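Mannan endo-1,4-beta-mannosidase (Cryptopygus antarcticus, PDB 4OOZ) hydrolyses internal beta-1,4-mannosidic linkages in mannans, galactomannans and glucomannans, releasing mainly short manno-oligosaccharides. Local coordinates at residues F44-Y49 against R81-V86. Sequence-based numbering, arbitrary orientation.
Sequences FAWRSY and RVWVHV. With BMA (beta-D-mannopyranose), chain G.
Over one face of the Trp83 indole stands the edge of Trp46, with CZ3 of Trp46 3.7 Å from CZ3 of Trp83; the six-membered rings form an edge-to-face pair, their planes at 60°. CD1 of Tyr49 sits over the centre of one face of the Trp46 ring. Trp83 is a substrate-binding residue, and O1 of a bound mannose lies near its plane at the edge, 3.2 Å from CZ2 of Trp83. NE1 of Trp83 lies over one face of the Arg81 guanidinium, offset toward its rim. Tyr49 presents a face to Val86, whose CG1 makes a CH-pi contact 3.7 Å from the centroid of the Tyr49 ring, while CZ3 of Trp83 comes up at the edge of that ring. With CG of Tyr49 anti to the backbone N (chi1 -169°), the phenol extends back from the loop to Val86, and its OH is hydrogen-bonded to Glu87.

Residues 44-49 run out of strand 35-45 into a loop, alongside 81-86 of strand 79-86; with helix 58-74 these strands form a beta-alpha-beta unit of the (beta/alpha)8 barrel of glycosyl hydrolase family 5. The parallel pairing includes Ala45 N to Arg81 O (2.9 Å) and Trp83 N to Ala45 O (3.0 Å). Toward helix 58-74, CD2 of Phe44 packs on CG1 of Val82. An alanine in place of Trp83 would probably leave the Trp46 edge without its facing ring and strip the sugar of its indole neighbour. Arg81 extends toward the catalytic centre, salt-bridged to Glu177 and Glu312, the probable nucleophile.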
loop_
_atom_site.group_PDB
_atom_site.type_symbol
_atom_site.label_atom_id
_atom_site.label_comp_id
_atom_site.label_asym_id
_atom_site.label_seq_id
_atom_site.Cartn_x
_atom_site.Cartn_y
_atom_site.Cartn_z
ATOM N N PHE A 44 4.512 2.458 -9.199
ATOM C CA PHE A 44 5.767 2.049 -9.805
ATOM C C PHE A 44 5.747 0.554 -9.649
ATOM O O PHE A 44 5.996 -0.202 -10.586
ATOM C CB PHE A 44 7.002 2.630 -9.106
ATOM C CG PHE A 44 7.190 4.104 -9.293
ATOM C CD1 PHE A 44 6.334 4.843 -10.088
ATOM C CD2 PHE A 44 8.247 4.748 -8.673
ATOM C CE1 PHE A 44 6.524 6.204 -10.248
ATOM C CE2 PHE A 44 8.442 6.101 -8.828
ATOM C CZ PHE A 44 7.579 6.834 -9.615
ATOM N N ALA A 45 5.397 0.167 -8.424
ATOM C CA ALA A 45 5.581 -1.165 -7.875
ATOM C C ALA A 45 7.064 -1.530 -7.868
ATOM O O ALA A 45 7.599 -1.873 -6.816
ATOM C CB ALA A 45 4.765 -2.179 -8.633
ATOM N N TRP A 46 7.726 -1.438 -9.022
ATOM C CA TRP A 46 9.169 -1.660 -9.096
ATOM C C TRP A 46 9.800 -1.265 -10.428
ATOM O O TRP A 46 9.117 -1.055 -11.430
ATOM C CB TRP A 46 9.500 -3.130 -8.816
ATOM C CG TRP A 46 8.880 -4.100 -9.770
ATOM C CD1 TRP A 46 9.365 -4.476 -10.988
ATOM C CD2 TRP A 46 7.672 -4.840 -9.573
ATOM N NE1 TRP A 46 8.527 -5.397 -11.567
ATOM C CE2 TRP A 46 7.484 -5.643 -10.715
ATOM C CE3 TRP A 46 6.730 -4.904 -8.542
ATOM C CZ2 TRP A 46 6.385 -6.488 -10.861
ATOM C CZ3 TRP A 46 5.644 -5.743 -8.685
ATOM C CH2 TRP A 46 5.480 -6.524 -9.835
ATOM N N ARG A 47 11.124 -1.158 -10.405
ATOM C CA ARG A 47 11.943 -1.111 -11.611
ATOM C C ARG A 47 12.585 -2.481 -11.781
ATOM O O ARG A 47 12.509 -3.089 -12.847
ATOM C CB ARG A 47 13.003 -0.015 -11.514
ATOM C CG ARG A 47 14.168 -0.177 -12.468
ATOM C CD ARG A 47 13.793 0.146 -13.900
ATOM N NE ARG A 47 14.966 0.158 -14.770
ATOM C CZ ARG A 47 14.943 0.508 -16.053
ATOM N NH1 ARG A 47 13.802 0.885 -16.619
ATOM N NH2 ARG A 47 16.060 0.488 -16.769
ATOM N N SER A 48 13.213 -2.955 -10.709
ATOM C CA SER A 48 13.717 -4.320 -10.628
ATOM C C SER A 48 13.009 -5.034 -9.486
ATOM O O SER A 48 13.137 -4.636 -8.331
ATOM C CB SER A 48 15.229 -4.340 -10.407
ATOM O OG SER A 48 15.911 -3.663 -11.447
ATOM N N TYR A 49 12.269 -6.087 -9.810
ATOM C CA TYR A 49 11.430 -6.774 -8.833
ATOM C C TYR A 49 12.195 -7.264 -7.604
ATOM O O TYR A 49 12.901 -8.272 -7.656
ATOM C CB TYR A 49 10.725 -7.953 -9.495
ATOM C CG TYR A 49 9.638 -8.563 -8.646
ATOM C CD1 TYR A 49 8.512 -7.831 -8.308
ATOM C CD2 TYR A 49 9.730 -9.872 -8.195
ATOM C CE1 TYR A 49 7.510 -8.376 -7.541
ATOM C CE2 TYR A 49 8.729 -10.429 -7.424
ATOM C CZ TYR A 49 7.620 -9.675 -7.106
ATOM O OH TYR A 49 6.617 -10.214 -6.335
ATOM N N ARG A 81 3.328 4.426 -5.547
ATOM C CA ARG A 81 3.367 3.256 -4.679
ATOM C C ARG A 81 4.529 2.346 -5.071
ATOM O O ARG A 81 4.554 1.802 -6.173
ATOM C CB ARG A 81 2.042 2.494 -4.744
ATOM C CG ARG A 81 1.928 1.335 -3.765
ATOM C CD ARG A 81 0.490 0.858 -3.681
ATOM N NE ARG A 81 0.324 -0.325 -2.841
ATOM C CZ ARG A 81 0.118 -1.551 -3.312
ATOM N NH1 ARG A 81 0.062 -1.760 -4.619
ATOM N NH2 ARG A 81 -0.033 -2.568 -2.478
ATOM N N VAL A 82 5.489 2.189 -4.164
ATOM C CA VAL A 82 6.701 1.430 -4.455
ATOM C C VAL A 82 6.926 0.278 -3.473
ATOM O O VAL A 82 6.841 0.453 -2.257
ATOM C CB VAL A 82 7.935 2.349 -4.447
ATOM C CG1 VAL A 82 7.925 3.245 -5.664
ATOM C CG2 VAL A 82 7.956 3.194 -3.193
ATOM N N TRP A 83 7.210 -0.903 -4.013
ATOM C CA TRP A 83 7.461 -2.085 -3.188
ATOM C C TRP A 83 8.918 -2.132 -2.718
ATOM O O TRP A 83 9.812 -1.615 -3.387
ATOM C CB TRP A 83 7.110 -3.366 -3.954
ATOM C CG TRP A 83 5.647 -3.505 -4.271
ATOM C CD1 TRP A 83 4.694 -2.532 -4.193
ATOM C CD2 TRP A 83 4.969 -4.690 -4.710
ATOM N NE1 TRP A 83 3.470 -3.033 -4.558
ATOM C CE2 TRP A 83 3.610 -4.356 -4.880
ATOM C CE3 TRP A 83 5.380 -5.999 -4.977
ATOM C CZ2 TRP A 83 2.661 -5.281 -5.305
ATOM C CZ3 TRP A 83 4.436 -6.917 -5.398
ATOM C CH2 TRP A 83 3.093 -6.554 -5.559
ATOM N N VAL A 84 9.150 -2.750 -1.563
ATOM C CA VAL A 84 10.481 -2.768 -0.964
ATOM C C VAL A 84 11.020 -4.190 -0.764
ATOM O O VAL A 84 11.776 -4.691 -1.595
ATOM C CB VAL A 84 10.489 -2.026 0.387
ATOM C CG1 VAL A 84 11.899 -1.950 0.950
ATOM C CG2 VAL A 84 9.918 -0.633 0.220
ATOM N N HIS A 85 10.630 -4.834 0.334
ATOM C CA HIS A 85 11.125 -6.170 0.652
ATOM C C HIS A 85 10.680 -7.198 -0.380
ATOM O O HIS A 85 11.465 -8.044 -0.805
ATOM C CB HIS A 85 10.662 -6.612 2.043
ATOM C CG HIS A 85 11.121 -5.708 3.147
ATOM N ND1 HIS A 85 12.162 -4.828 3.001
ATOM C CD2 HIS A 85 10.679 -5.575 4.422
ATOM C CE1 HIS A 85 12.346 -4.174 4.140
ATOM N NE2 HIS A 85 11.463 -4.608 5.013
ATOM N N VAL A 86 9.414 -7.111 -0.769
ATOM C CA VAL A 86 8.815 -8.012 -1.748
ATOM C C VAL A 86 8.938 -9.475 -1.315
ATOM O O VAL A 86 8.173 -9.938 -0.473
ATOM C CB VAL A 86 9.440 -7.825 -3.144
ATOM C CG1 VAL A 86 8.600 -8.521 -4.188
ATOM C CG2 VAL A 86 9.556 -6.348 -3.475
HETATM C C1 BMA G . -0.045 -7.277 -7.820
HETATM C C2 BMA G . -1.216 -8.043 -7.283
HETATM C C3 BMA G . -1.463 -9.241 -8.167
HETATM C C4 BMA G . -1.642 -8.815 -9.630
HETATM C C5 BMA G . -0.532 -7.852 -10.091
HETATM C C6 BMA G . -0.887 -7.187 -11.402
HETATM O O1 BMA G . 0.086 -6.154 -6.996
HETATM O O2 BMA G . -2.381 -7.238 -7.394
HETATM O O3 BMA G . -2.613 -9.969 -7.744
HETATM O O4 BMA G . -1.629 -9.965 -10.468
HETATM O O5 BMA G . -0.330 -6.812 -9.114
HETATM O O6 BMA G . -1.962 -7.897 -12.005
#